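Local coordinates for hypothetical protein VPA1032 (Vibrio parahaemolyticus, PDB 1ZBP) that is of unknown function but belongs to the ImpE family, whose members are linked to type VI secretion, which suggests an accessory role there, at residues 41-46 with 218-223; 140-145 with 246-251; 156-161 with 190-195; 238-243 with 251-256. One frame throughout, in Å; residues are numbered along the deposited sequence.

Contact 1: residues 41-46 with 218-223; sequences LCIDGD and QKLGRE
K219 and D44 join two helix ends through a lysine-to-carbonyl hydrogen bond. This contact ties the N-terminal helical region to the C-terminal part of the chain that carries most of the strands. The last turn of helix 31-44 faces the last residues of helix 216-219, which closes in a Schellman motif at G221. The closest backbones are those of I43 and K219, with CA atoms 5.8 Å apart.

K219 does most of the reaching. Its CG lies anti to the carbonyl carbon (chi1 -68°), and beyond CG the chain is fully extended. The methylenes therefore run past the carbonyl oxygens at the end of the other helix. K219 CB comes to 3.3 Å from I43 O. The ammonium group then bonds to the backbone of D44, at a point where the helix is ending. The carboxylate of D44 lies alongside the lysine and adds a long salt bridge, with OD1 3.8 Å from NZ. E214 is a further weak, long ion partner of the lysine.

I43 supplies the apolar half of the contact. Its branch CG2 sits over the backbone of K219, 3.4 Å from K219 O, and is 4.3 Å from L220 CD2. L13 also packs against I43, D44 and K219, so a third helix, 13-25, packs against this junction. G45 leaves the helix with positive phi, and D46 then caps the next helix through R49 N. The bond that crosses the contact runs from K219 NZ to D44 O, 2.9 Å long, with the donor tilted 15° from the carbonyl plane.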
loop_
_atom_site.group_PDB
_atom_site.type_symbol
_atom_site.label_atom_id
_atom_site.label_comp_id
_atom_site.label_asym_id
_atom_site.label_seq_id
_atom_site.Cartn_x
_atom_site.Cartn_y
_atom_site.Cartn_z
ATOM N N LEU A 41 -13.444 0.348 7.388
ATOM C CA LEU A 41 -13.838 1.303 6.348
ATOM C C LEU A 41 -12.635 1.614 5.453
ATOM O O LEU A 41 -12.774 1.824 4.242
ATOM C CB LEU A 41 -14.361 2.594 6.980
ATOM C CG LEU A 41 -15.845 2.558 7.367
ATOM C CD1 LEU A 41 -16.203 3.809 8.154
ATOM C CD2 LEU A 41 -16.709 2.453 6.108
ATOM N N CYS A 42 -11.451 1.646 6.060
ATOM C CA CYS A 42 -10.233 1.909 5.303
ATOM C C CYS A 42 -9.902 0.705 4.417
ATOM O O CYS A 42 -9.434 0.864 3.285
ATOM C CB CYS A 42 -9.078 2.215 6.252
ATOM S SG CYS A 42 -9.319 3.762 7.135
ATOM N N ILE A 43 -10.162 -0.495 4.930
ATOM C CA ILE A 43 -9.913 -1.711 4.175
ATOM C C ILE A 43 -10.829 -1.747 2.947
ATOM O O ILE A 43 -10.426 -2.188 1.871
ATOM C CB ILE A 43 -10.172 -2.971 5.036
ATOM C CG1 ILE A 43 -9.223 -2.998 6.230
ATOM C CG2 ILE A 43 -9.961 -4.226 4.197
ATOM C CD1 ILE A 43 -9.467 -4.149 7.171
ATOM N N ASP A 44 -12.061 -1.272 3.111
ATOM C CA ASP A 44 -13.023 -1.262 2.017
ATOM C C ASP A 44 -12.661 -0.197 0.996
ATOM O O ASP A 44 -13.086 -0.254 -0.162
ATOM C CB ASP A 44 -14.427 -0.997 2.559
ATOM C CG ASP A 44 -15.480 -0.958 1.465
ATOM O OD1 ASP A 44 -15.518 0.028 0.697
ATOM O OD2 ASP A 44 -16.272 -1.918 1.373
ATOM N N GLY A 45 -11.883 0.786 1.437
ATOM C CA GLY A 45 -11.481 1.857 0.547
ATOM C C GLY A 45 -12.378 3.084 0.596
ATOM O O GLY A 45 -12.097 4.082 -0.062
ATOM N N ASP A 46 -13.469 3.018 1.354
ATOM C CA ASP A 46 -14.366 4.168 1.450
ATOM C C ASP A 46 -13.680 5.188 2.360
ATOM O O ASP A 46 -13.950 5.256 3.564
ATOM C CB ASP A 46 -15.722 3.763 2.043
ATOM C CG ASP A 46 -16.807 4.808 1.793
ATOM O OD1 ASP A 46 -16.468 6.000 1.621
ATOM O OD2 ASP A 46 -18.005 4.449 1.784
ATOM N N GLN A 218 -9.665 -9.588 -1.729
ATOM C CA GLN A 218 -8.502 -8.819 -2.176
ATOM C C GLN A 218 -8.216 -7.660 -1.199
ATOM O O GLN A 218 -7.070 -7.424 -0.812
ATOM C CB GLN A 218 -8.759 -8.301 -3.591
ATOM C CG GLN A 218 -8.676 -9.411 -4.642
ATOM C CD GLN A 218 -9.554 -9.175 -5.864
ATOM O OE1 GLN A 218 -9.989 -8.052 -6.138
ATOM N NE2 GLN A 218 -9.804 -10.240 -6.616
ATOM N N LYS A 219 -9.267 -6.966 -0.780
ATOM C CA LYS A 219 -9.116 -5.870 0.149
ATOM C C LYS A 219 -8.572 -6.368 1.473
ATOM O O LYS A 219 -7.729 -5.722 2.088
ATOM C CB LYS A 219 -10.457 -5.169 0.348
ATOM C CG LYS A 219 -10.935 -4.441 -0.888
ATOM C CD LYS A 219 -12.242 -3.732 -0.630
ATOM C CE LYS A 219 -12.776 -3.098 -1.903
ATOM N NZ LYS A 219 -14.140 -2.533 -1.686
ATOM N N LEU A 220 -9.052 -7.524 1.917
ATOM C CA LEU A 220 -8.587 -8.099 3.176
ATOM C C LEU A 220 -7.186 -8.695 3.039
ATOM O O LEU A 220 -6.547 -9.041 4.036
ATOM C CB LEU A 220 -9.564 -9.177 3.653
ATOM C CG LEU A 220 -10.885 -8.710 4.284
ATOM C CD1 LEU A 220 -11.848 -9.893 4.332
ATOM C CD2 LEU A 220 -10.646 -8.157 5.688
ATOM N N GLY A 221 -6.712 -8.794 1.802
ATOM C CA GLY A 221 -5.397 -9.350 1.555
ATOM C C GLY A 221 -5.365 -10.852 1.731
ATOM O O GLY A 221 -4.338 -11.406 2.102
ATOM N N ARG A 222 -6.485 -11.514 1.451
ATOM C CA ARG A 222 -6.572 -12.961 1.610
ATOM C C ARG A 222 -6.450 -13.741 0.304
ATOM O O ARG A 222 -6.777 -14.921 0.241
ATOM C CB ARG A 222 -7.872 -13.325 2.344
ATOM C CG ARG A 222 -7.826 -12.967 3.835
ATOM C CD ARG A 222 -9.186 -13.047 4.501
ATOM N NE ARG A 222 -9.092 -12.811 5.942
ATOM C CZ ARG A 222 -10.139 -12.599 6.735
ATOM N NH1 ARG A 222 -11.364 -12.591 6.229
ATOM N NH2 ARG A 222 -9.964 -12.394 8.033
ATOM N N GLU A 223 -5.981 -13.073 -0.739
ATOM C CA GLU A 223 -5.759 -13.729 -2.009
ATOM C C GLU A 223 -5.122 -12.747 -2.976
ATOM O O GLU A 223 -5.209 -11.530 -2.796
ATOM C CB GLU A 223 -7.060 -14.300 -2.584
ATOM C CG GLU A 223 -7.981 -13.307 -3.274
ATOM C CD GLU A 223 -9.066 -14.001 -4.107
ATOM O OE1 GLU A 223 -9.838 -14.816 -3.537
ATOM O OE2 GLU A 223 -9.147 -13.724 -5.330
#

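Contact 2: residues 140-145 with 246-251; sequences TSFSDV and GEMALP
A Met-aromatic contact and a single backbone hydrogen bond link F142, D144 and the hairpin residues G246 and M248. G246 and E247 form a two-residue turn close to type II' between strands 242-245 and 248-251, with glycine at its first position. The partner segment is the place where strand 140-147 is interrupted by S143 and D144.

The hydrogen bond is the polar part. G246 N donates to D144 O at 2.7 Å, with an N-H...O angle of 155°. The amide N comes at the oxygen almost in line with the carbonyl bond, so the bond is well directed. It holds the first residue of the turn against the break in the neighbouring strand. G246 has positive phi, and its bare CA lies against the ring of F142, 4.0 Å from CD1.

The ring is placed by the first torsion of F142. CG lies anti to the carbonyl carbon, beside the backbone N, and the ring extends toward the hairpin. M248 is selenomethionine here. Its bent chain brings the selenium to the far end of the ring, where SE is 4.0 Å from F142 CE1 and as far from CZ. The approach is oblique: SE is 5.0 Å from the ring centroid and 63° off the ring normal. The two side chains cross at about a right angle.

The carboxylate of D144 points elsewhere. OD2 makes a salt bridge with R130, and OD1 takes a weak bond from V145 N. This is a surface contact at one end of the large antiparallel sheet. V245 of strand 242-245 and A137 of strand 135-137 also touch F142, and F142 bonds through its backbone to F135.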
loop_
_atom_site.group_PDB
_atom_site.type_symbol
_atom_site.label_atom_id
_atom_site.label_comp_id
_atom_site.label_asym_id
_atom_site.label_seq_id
_atom_site.Cartn_x
_atom_site.Cartn_y
_atom_site.Cartn_z
ATOM N N THR A 140 18.450 -14.250 3.533
ATOM C CA THR A 140 18.832 -15.042 2.349
ATOM C C THR A 140 19.228 -14.104 1.208
ATOM O O THR A 140 18.569 -13.098 0.983
ATOM C CB THR A 140 17.671 -15.952 1.881
ATOM O OG1 THR A 140 17.376 -16.927 2.896
ATOM C CG2 THR A 140 18.053 -16.677 0.588
ATOM N N SER A 141 20.306 -14.426 0.499
ATOM C CA SER A 141 20.761 -13.569 -0.582
ATOM C C SER A 141 20.032 -13.775 -1.919
ATOM O O SER A 141 19.777 -14.900 -2.339
ATOM C CB SER A 141 22.265 -13.745 -0.792
ATOM O OG SER A 141 22.781 -12.754 -1.693
ATOM N N PHE A 142 19.695 -12.667 -2.575
ATOM C CA PHE A 142 18.999 -12.660 -3.868
ATOM C C PHE A 142 19.658 -11.562 -4.724
ATOM O O PHE A 142 19.905 -10.458 -4.235
ATOM C CB PHE A 142 17.509 -12.341 -3.661
ATOM C CG PHE A 142 16.753 -13.425 -2.939
ATOM C CD1 PHE A 142 16.365 -14.584 -3.607
ATOM C CD2 PHE A 142 16.476 -13.312 -1.580
ATOM C CE1 PHE A 142 15.714 -15.625 -2.929
ATOM C CE2 PHE A 142 15.831 -14.343 -0.896
ATOM C CZ PHE A 142 15.448 -15.509 -1.572
ATOM N N SER A 143 19.928 -11.851 -5.994
ATOM C CA SER A 143 20.587 -10.878 -6.871
ATOM C C SER A 143 19.695 -9.749 -7.372
ATOM O O SER A 143 20.191 -8.795 -7.976
ATOM C CB SER A 143 21.181 -11.576 -8.087
ATOM O OG SER A 143 20.146 -12.034 -8.934
ATOM N N ASP A 144 18.390 -9.852 -7.128
ATOM C CA ASP A 144 17.463 -8.823 -7.576
ATOM C C ASP A 144 16.079 -8.953 -6.940
ATOM O O ASP A 144 15.632 -10.051 -6.613
ATOM C CB ASP A 144 17.369 -8.862 -9.100
ATOM C CG ASP A 144 16.617 -7.676 -9.680
ATOM O OD1 ASP A 144 16.584 -6.613 -9.025
ATOM O OD2 ASP A 144 16.081 -7.799 -10.803
ATOM N N VAL A 145 15.411 -7.811 -6.788
ATOM C CA VAL A 145 14.093 -7.736 -6.176
ATOM C C VAL A 145 13.192 -6.713 -6.881
ATOM O O VAL A 145 13.601 -5.583 -7.181
ATOM C CB VAL A 145 14.220 -7.352 -4.679
ATOM C CG1 VAL A 145 12.867 -7.022 -4.095
ATOM C CG2 VAL A 145 14.840 -8.522 -3.910
ATOM N N GLY A 246 14.847 -12.671 -6.776
ATOM C CA GLY A 246 15.731 -13.616 -7.416
ATOM C C GLY A 246 14.988 -14.348 -8.518
ATOM O O GLY A 246 14.698 -13.763 -9.553
ATOM N N GLU A 247 14.653 -15.614 -8.277
ATOM C CA GLU A 247 13.976 -16.461 -9.261
ATOM C C GLU A 247 12.623 -16.976 -8.796
ATOM O O GLU A 247 11.937 -17.667 -9.541
ATOM C CB GLU A 247 14.868 -17.665 -9.603
ATOM C CG GLU A 247 16.133 -17.328 -10.384
ATOM C CD GLU A 247 15.868 -17.177 -11.868
ATOM O OE1 GLU A 247 15.591 -18.207 -12.531
ATOM O OE2 GLU A 247 15.928 -16.031 -12.374
HETATM N N MSE A 248 12.251 -16.642 -7.566
HETATM C CA MSE A 248 10.991 -17.087 -6.981
HETATM C C MSE A 248 9.992 -15.941 -6.758
HETATM O O MSE A 248 10.327 -14.767 -6.913
HETATM C CB MSE A 248 11.268 -17.779 -5.637
HETATM C CG MSE A 248 12.073 -16.912 -4.641
HETATM SE SE MSE A 248 12.246 -17.580 -2.790
HETATM C CE MSE A 248 10.908 -16.480 -1.914
ATOM N N ALA A 249 8.760 -16.303 -6.402
ATOM C CA ALA A 249 7.704 -15.333 -6.108
ATOM C C ALA A 249 7.507 -15.395 -4.591
ATOM O O ALA A 249 7.483 -16.475 -4.008
ATOM C CB ALA A 249 6.409 -15.714 -6.834
ATOM N N LEU A 250 7.386 -14.239 -3.949
ATOM C CA LEU A 250 7.217 -14.198 -2.497
ATOM C C LEU A 250 6.121 -13.229 -2.102
ATOM O O LEU A 250 6.132 -12.075 -2.510
ATOM C CB LEU A 250 8.522 -13.763 -1.811
ATOM C CG LEU A 250 8.473 -13.566 -0.286
ATOM C CD1 LEU A 250 8.517 -14.939 0.391
ATOM C CD2 LEU A 250 9.646 -12.703 0.196
ATOM N N PRO A 251 5.133 -13.698 -1.328
ATOM C CA PRO A 251 4.061 -12.785 -0.914
ATOM C C PRO A 251 4.639 -11.790 0.092
ATOM O O PRO A 251 5.471 -12.149 0.926
ATOM C CB PRO A 251 3.012 -13.719 -0.308
ATOM C CG PRO A 251 3.787 -14.933 0.087
ATOM C CD PRO A 251 4.798 -15.096 -1.017
#

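Contact 3: residues 156-161 with 190-195; sequences IELFST and RPVEFD
V192 meets L158 through one methyl. V192 CG2 stands between the backbone N and the carbonyl carbon and touches L158 CD2 at 3.7 Å. The two side chains lie at a slant to each other, and both are buried.

E193 turns its side chain to the opposite side of the strand. Its carboxylate lies close to those of E177 and E203 on the neighbouring strands. This closeness may raise the pKa of one of these carboxylates.

The alternation is that of a regular strand, and it lets one face of 189-196 pack on 155-159 without any pairing of the two backbones. Their nearest CA atoms, those of L158 and V192, are 8.7 Å apart. Strand 189-196 belongs to the large antiparallel sheet. Strand 155-159 is an edge strand of a small mixed sheet. The contact packs a strand of the one sheet on a strand of the other through apolar side chains. A backbone bond between F159 and H205 of strand 202-207 links the two sheets nearby.

F194 comes next, on the same face as V192. Its first torsion, 55°, puts CG between the backbone N and the carbonyl carbon, and the ring meets L158 from the opposite direction. L158 CD1 lies over one face of the ring, 3.9 Å from CE2. The other methyl, L158 CD2, is 4.1 Å from F194 CE2, so it touches both V192 and F194. L176 of strand 173-178 packs against the same phenylalanine.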
loop_
_atom_site.group_PDB
_atom_site.type_symbol
_atom_site.label_atom_id
_atom_site.label_comp_id
_atom_site.label_asym_id
_atom_site.label_seq_id
_atom_site.Cartn_x
_atom_site.Cartn_y
_atom_site.Cartn_z
ATOM N N ILE A 156 8.317 0.714 -4.034
ATOM C CA ILE A 156 7.524 0.285 -2.898
ATOM C C ILE A 156 6.704 1.520 -2.573
ATOM O O ILE A 156 7.036 2.642 -3.009
ATOM C CB ILE A 156 8.350 -0.107 -1.646
ATOM C CG1 ILE A 156 9.300 1.025 -1.258
ATOM C CG2 ILE A 156 9.058 -1.428 -1.871
ATOM C CD1 ILE A 156 9.796 0.914 0.167
ATOM N N GLU A 157 5.625 1.317 -1.828
ATOM C CA GLU A 157 4.741 2.418 -1.460
ATOM C C GLU A 157 4.813 2.683 0.050
ATOM O O GLU A 157 4.996 1.770 0.860
ATOM C CB GLU A 157 3.303 2.080 -1.850
ATOM C CG GLU A 157 3.113 1.668 -3.316
ATOM C CD GLU A 157 1.637 1.487 -3.690
ATOM O OE1 GLU A 157 1.046 2.379 -4.326
ATOM O OE2 GLU A 157 1.050 0.440 -3.357
ATOM N N LEU A 158 4.686 3.942 0.434
ATOM C CA LEU A 158 4.739 4.287 1.842
ATOM C C LEU A 158 3.748 5.379 2.109
ATOM O O LEU A 158 3.516 6.226 1.262
ATOM C CB LEU A 158 6.143 4.772 2.235
ATOM C CG LEU A 158 7.307 3.766 2.206
ATOM C CD1 LEU A 158 8.638 4.509 2.266
ATOM C CD2 LEU A 158 7.178 2.791 3.380
ATOM N N PHE A 159 3.143 5.334 3.286
ATOM C CA PHE A 159 2.218 6.369 3.713
ATOM C C PHE A 159 2.982 7.024 4.869
ATOM O O PHE A 159 3.167 6.409 5.906
ATOM C CB PHE A 159 0.904 5.762 4.217
ATOM C CG PHE A 159 0.062 5.140 3.136
ATOM C CD1 PHE A 159 0.259 5.468 1.795
ATOM C CD2 PHE A 159 -0.964 4.273 3.460
ATOM C CE1 PHE A 159 -0.551 4.944 0.798
ATOM C CE2 PHE A 159 -1.785 3.741 2.468
ATOM C CZ PHE A 159 -1.577 4.080 1.126
ATOM N N SER A 160 3.450 8.252 4.681
ATOM C CA SER A 160 4.203 8.942 5.723
ATOM C C SER A 160 3.297 9.441 6.841
ATOM O O SER A 160 2.080 9.576 6.664
ATOM C CB SER A 160 4.955 10.129 5.138
ATOM O OG SER A 160 4.060 11.110 4.680
ATOM N N THR A 161 3.904 9.716 7.990
ATOM C CA THR A 161 3.179 10.207 9.156
ATOM C C THR A 161 2.409 11.482 8.828
ATOM O O THR A 161 1.245 11.615 9.180
ATOM C CB THR A 161 4.145 10.492 10.336
ATOM O OG1 THR A 161 4.840 9.288 10.705
ATOM C CG2 THR A 161 3.372 11.003 11.543
ATOM N N ARG A 190 0.505 -1.894 6.906
ATOM C CA ARG A 190 1.495 -2.336 7.884
ATOM C C ARG A 190 2.572 -1.341 8.281
ATOM O O ARG A 190 3.164 -0.664 7.439
ATOM C CB ARG A 190 2.158 -3.623 7.374
ATOM C CG ARG A 190 2.747 -4.537 8.463
ATOM C CD ARG A 190 1.668 -5.237 9.297
ATOM N NE ARG A 190 0.860 -6.145 8.488
ATOM C CZ ARG A 190 1.311 -7.282 7.967
ATOM N NH1 ARG A 190 0.503 -8.051 7.242
ATOM N NH2 ARG A 190 2.565 -7.659 8.194
ATOM N N PRO A 191 2.837 -1.239 9.594
ATOM C CA PRO A 191 3.860 -0.320 10.082
ATOM C C PRO A 191 5.208 -0.848 9.624
ATOM O O PRO A 191 5.454 -2.059 9.660
ATOM C CB PRO A 191 3.695 -0.393 11.600
ATOM C CG PRO A 191 2.217 -0.714 11.763
ATOM C CD PRO A 191 2.043 -1.779 10.710
ATOM N N VAL A 192 6.070 0.041 9.154
ATOM C CA VAL A 192 7.382 -0.387 8.704
ATOM C C VAL A 192 8.455 0.582 9.164
ATOM O O VAL A 192 8.210 1.786 9.304
ATOM C CB VAL A 192 7.449 -0.510 7.155
ATOM C CG1 VAL A 192 6.468 -1.570 6.659
ATOM C CG2 VAL A 192 7.156 0.824 6.508
ATOM N N GLU A 193 9.635 0.034 9.430
ATOM C CA GLU A 193 10.803 0.803 9.852
ATOM C C GLU A 193 11.756 0.685 8.675
ATOM O O GLU A 193 12.022 -0.424 8.217
ATOM C CB GLU A 193 11.466 0.174 11.084
ATOM C CG GLU A 193 11.393 1.003 12.368
ATOM C CD GLU A 193 10.465 0.390 13.409
ATOM O OE1 GLU A 193 10.605 -0.829 13.688
ATOM O OE2 GLU A 193 9.610 1.130 13.953
ATOM N N PHE A 194 12.266 1.807 8.183
ATOM C CA PHE A 194 13.173 1.765 7.047
ATOM C C PHE A 194 14.387 2.687 7.181
ATOM O O PHE A 194 14.616 3.315 8.220
ATOM C CB PHE A 194 12.402 2.124 5.776
ATOM C CG PHE A 194 11.681 3.436 5.861
ATOM C CD1 PHE A 194 12.378 4.638 5.809
ATOM C CD2 PHE A 194 10.304 3.476 6.003
ATOM C CE1 PHE A 194 11.706 5.865 5.891
ATOM C CE2 PHE A 194 9.625 4.694 6.086
ATOM C CZ PHE A 194 10.324 5.886 6.032
ATOM N N ASP A 195 15.163 2.736 6.104
ATOM C CA ASP A 195 16.363 3.554 5.985
ATOM C C ASP A 195 16.618 3.573 4.493
ATOM O O ASP A 195 17.276 2.685 3.962
ATOM C CB ASP A 195 17.546 2.906 6.715
ATOM C CG ASP A 195 18.866 3.642 6.477
ATOM O OD1 ASP A 195 19.885 3.243 7.086
ATOM O OD2 ASP A 195 18.898 4.612 5.686
#

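Contact 4: residues 238-243 with 251-256; sequences LGLKCW and PISDLQ
I252 carries its CG1 anti to the backbone N (chi1 -162°), and a second torsion of 63° swings CD1 over the indole of W243. The tryptophan meets it with CG beside its own backbone N. The result is a CH-pi contact at the base of the β-hairpin formed by strands 242-245 and 248-251. I252 CD1 stands 3.6 Å from the centroid of the six-membered ring of W243, over its centre.

The hairpin register is set by C242 and P251, an antiparallel non-hydrogen-bonded pair whose CA atoms are 3.9 Å apart. Just beyond this pair the second strand ends and the chain turns into a short 3-10 segment at I252 and S253. I252 N donates to K241 O across the contact at 2.8 Å, and the N-H points almost straight at the oxygen (172°). The donor sits above the carbonyl plane. The same oxygen also receives a CA-H...O contact from P251. Within the turn, D254 N bonds back to P251 O.

L240 touches three residues of the turn. Its CD1 touches I252 CG2 at 3.8 Å, while CD2 lies against P251 CB and S253 OG. Of the K241 side chain, CB is the part that touches I252. Its extended chain leads away, and NZ forms a salt bridge with E157. I178 of strand 173-178, in the same sheet, packs against both I252 and L255.

L255 adds a second apolar group to the tryptophan. It crosses W243 at about a right angle, and its CD2 approaches the ring obliquely, 3.5 Å from CZ3.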
loop_
_atom_site.group_PDB
_atom_site.type_symbol
_atom_site.label_atom_id
_atom_site.label_comp_id
_atom_site.label_asym_id
_atom_site.label_seq_id
_atom_site.Cartn_x
_atom_site.Cartn_y
_atom_site.Cartn_z
ATOM N N LEU A 238 -4.093 -7.622 -7.805
ATOM C CA LEU A 238 -5.307 -7.491 -7.021
ATOM C C LEU A 238 -5.106 -8.306 -5.750
ATOM O O LEU A 238 -4.794 -9.503 -5.803
ATOM C CB LEU A 238 -6.517 -8.024 -7.794
ATOM C CG LEU A 238 -6.815 -7.410 -9.164
ATOM C CD1 LEU A 238 -7.946 -8.164 -9.846
ATOM C CD2 LEU A 238 -7.173 -5.952 -8.998
ATOM N N GLY A 239 -5.274 -7.658 -4.608
ATOM C CA GLY A 239 -5.096 -8.361 -3.354
ATOM C C GLY A 239 -3.673 -8.258 -2.832
ATOM O O GLY A 239 -2.961 -7.324 -3.176
ATOM N N LEU A 240 -3.269 -9.232 -2.015
ATOM C CA LEU A 240 -1.943 -9.288 -1.388
ATOM C C LEU A 240 -0.771 -9.165 -2.380
ATOM O O LEU A 240 -0.731 -9.853 -3.378
ATOM C CB LEU A 240 -1.837 -10.605 -0.601
ATOM C CG LEU A 240 -0.624 -10.751 0.317
ATOM C CD1 LEU A 240 -0.749 -9.749 1.473
ATOM C CD2 LEU A 240 -0.528 -12.181 0.838
ATOM N N LYS A 241 0.188 -8.290 -2.107
ATOM C CA LYS A 241 1.317 -8.137 -3.008
ATOM C C LYS A 241 2.194 -9.390 -3.000
ATOM O O LYS A 241 2.287 -10.093 -1.989
ATOM C CB LYS A 241 2.132 -6.891 -2.625
ATOM C CG LYS A 241 1.341 -5.572 -2.732
ATOM C CD LYS A 241 2.206 -4.329 -2.484
ATOM C CE LYS A 241 1.379 -3.036 -2.602
ATOM N NZ LYS A 241 2.215 -1.800 -2.410
ATOM N N CYS A 242 2.837 -9.662 -4.132
ATOM C CA CYS A 242 3.701 -10.838 -4.291
ATOM C C CYS A 242 4.888 -10.188 -5.012
ATOM O O CYS A 242 4.683 -9.439 -5.947
ATOM C CB CYS A 242 2.984 -11.911 -5.172
ATOM S SG CYS A 242 3.257 -13.754 -4.822
ATOM N N TRP A 243 6.109 -10.446 -4.550
ATOM C CA TRP A 243 7.324 -9.876 -5.129
ATOM C C TRP A 243 8.192 -10.949 -5.767
ATOM O O TRP A 243 8.195 -12.105 -5.346
ATOM C CB TRP A 243 8.176 -9.161 -4.050
ATOM C CG TRP A 243 7.691 -7.794 -3.621
ATOM C CD1 TRP A 243 6.532 -7.186 -3.991
ATOM C CD2 TRP A 243 8.353 -6.882 -2.722
ATOM N NE1 TRP A 243 6.426 -5.954 -3.387
ATOM C CE2 TRP A 243 7.531 -5.742 -2.603
ATOM C CE3 TRP A 243 9.564 -6.920 -2.005
ATOM C CZ2 TRP A 243 7.868 -4.651 -1.805
ATOM C CZ3 TRP A 243 9.904 -5.826 -1.203
ATOM C CH2 TRP A 243 9.055 -4.708 -1.113
ATOM N N PRO A 251 5.133 -13.698 -1.328
ATOM C CA PRO A 251 4.061 -12.785 -0.914
ATOM C C PRO A 251 4.639 -11.790 0.092
ATOM O O PRO A 251 5.471 -12.149 0.926
ATOM C CB PRO A 251 3.012 -13.719 -0.308
ATOM C CG PRO A 251 3.787 -14.933 0.087
ATOM C CD PRO A 251 4.798 -15.096 -1.017
ATOM N N ILE A 252 4.215 -10.536 0.009
ATOM C CA ILE A 252 4.755 -9.515 0.892
ATOM C C ILE A 252 4.592 -9.901 2.362
ATOM O O ILE A 252 5.451 -9.577 3.182
ATOM C CB ILE A 252 4.115 -8.132 0.596
ATOM C CG1 ILE A 252 4.987 -7.032 1.188
ATOM C CG2 ILE A 252 2.687 -8.048 1.136
ATOM C CD1 ILE A 252 6.350 -6.979 0.579
ATOM N N SER A 253 3.523 -10.630 2.685
ATOM C CA SER A 253 3.292 -11.039 4.064
ATOM C C SER A 253 4.380 -11.974 4.602
ATOM O O SER A 253 4.495 -12.159 5.812
ATOM C CB SER A 253 1.916 -11.706 4.203
ATOM O OG SER A 253 1.882 -12.975 3.573
ATOM N N ASP A 254 5.177 -12.568 3.723
ATOM C CA ASP A 254 6.234 -13.459 4.195
ATOM C C ASP A 254 7.569 -12.760 4.201
ATOM O O ASP A 254 8.605 -13.398 4.353
ATOM C CB ASP A 254 6.358 -14.708 3.335
ATOM C CG ASP A 254 5.137 -15.582 3.404
ATOM O OD1 ASP A 254 4.392 -15.494 4.407
ATOM O OD2 ASP A 254 4.926 -16.364 2.454
ATOM N N LEU A 255 7.548 -11.449 4.014
ATOM C CA LEU A 255 8.777 -10.671 4.026
ATOM C C LEU A 255 8.862 -9.914 5.353
ATOM O O LEU A 255 7.971 -9.127 5.674
ATOM C CB LEU A 255 8.783 -9.677 2.860
ATOM C CG LEU A 255 10.013 -8.774 2.768
ATOM C CD1 LEU A 255 11.245 -9.616 2.441
ATOM C CD2 LEU A 255 9.801 -7.705 1.707
ATOM N N GLN A 256 9.927 -10.161 6.116
ATOM C CA GLN A 256 10.130 -9.483 7.397
ATOM C C GLN A 256 11.139 -8.340 7.280
ATOM O O GLN A 256 10.886 -7.246 7.780
ATOM C CB GLN A 256 10.619 -10.448 8.490
ATOM C CG GLN A 256 9.555 -11.323 9.131
ATOM C CD GLN A 256 9.124 -12.469 8.235
ATOM O OE1 GLN A 256 9.960 -13.228 7.733
ATOM N NE2 GLN A 256 7.811 -12.603 8.031
#

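In the fold
Contact 4 touches each of the others. E223 of contact 1 probably bonds to L240 through the backbone. Contact 2 shares P251 with it, and strands 140-147, 242-245 and 248-251 are consecutive in the large antiparallel sheet. Contact 3 meets it where I156 packs on W243. Contacts 1, 2 and 3 do not touch one another; the centres of contacts 1 and 2 are 26 Å apart. Along the chain, contacts 1 and 3 close before contact 4 opens, while the segments of contact 2 alternate with those of contacts 1 and 4. Both segments of contact 3 fall between those of contact 1 and between those of contact 2. Contact 1 joins the N-terminal helices to this β-rich ImpE-family region.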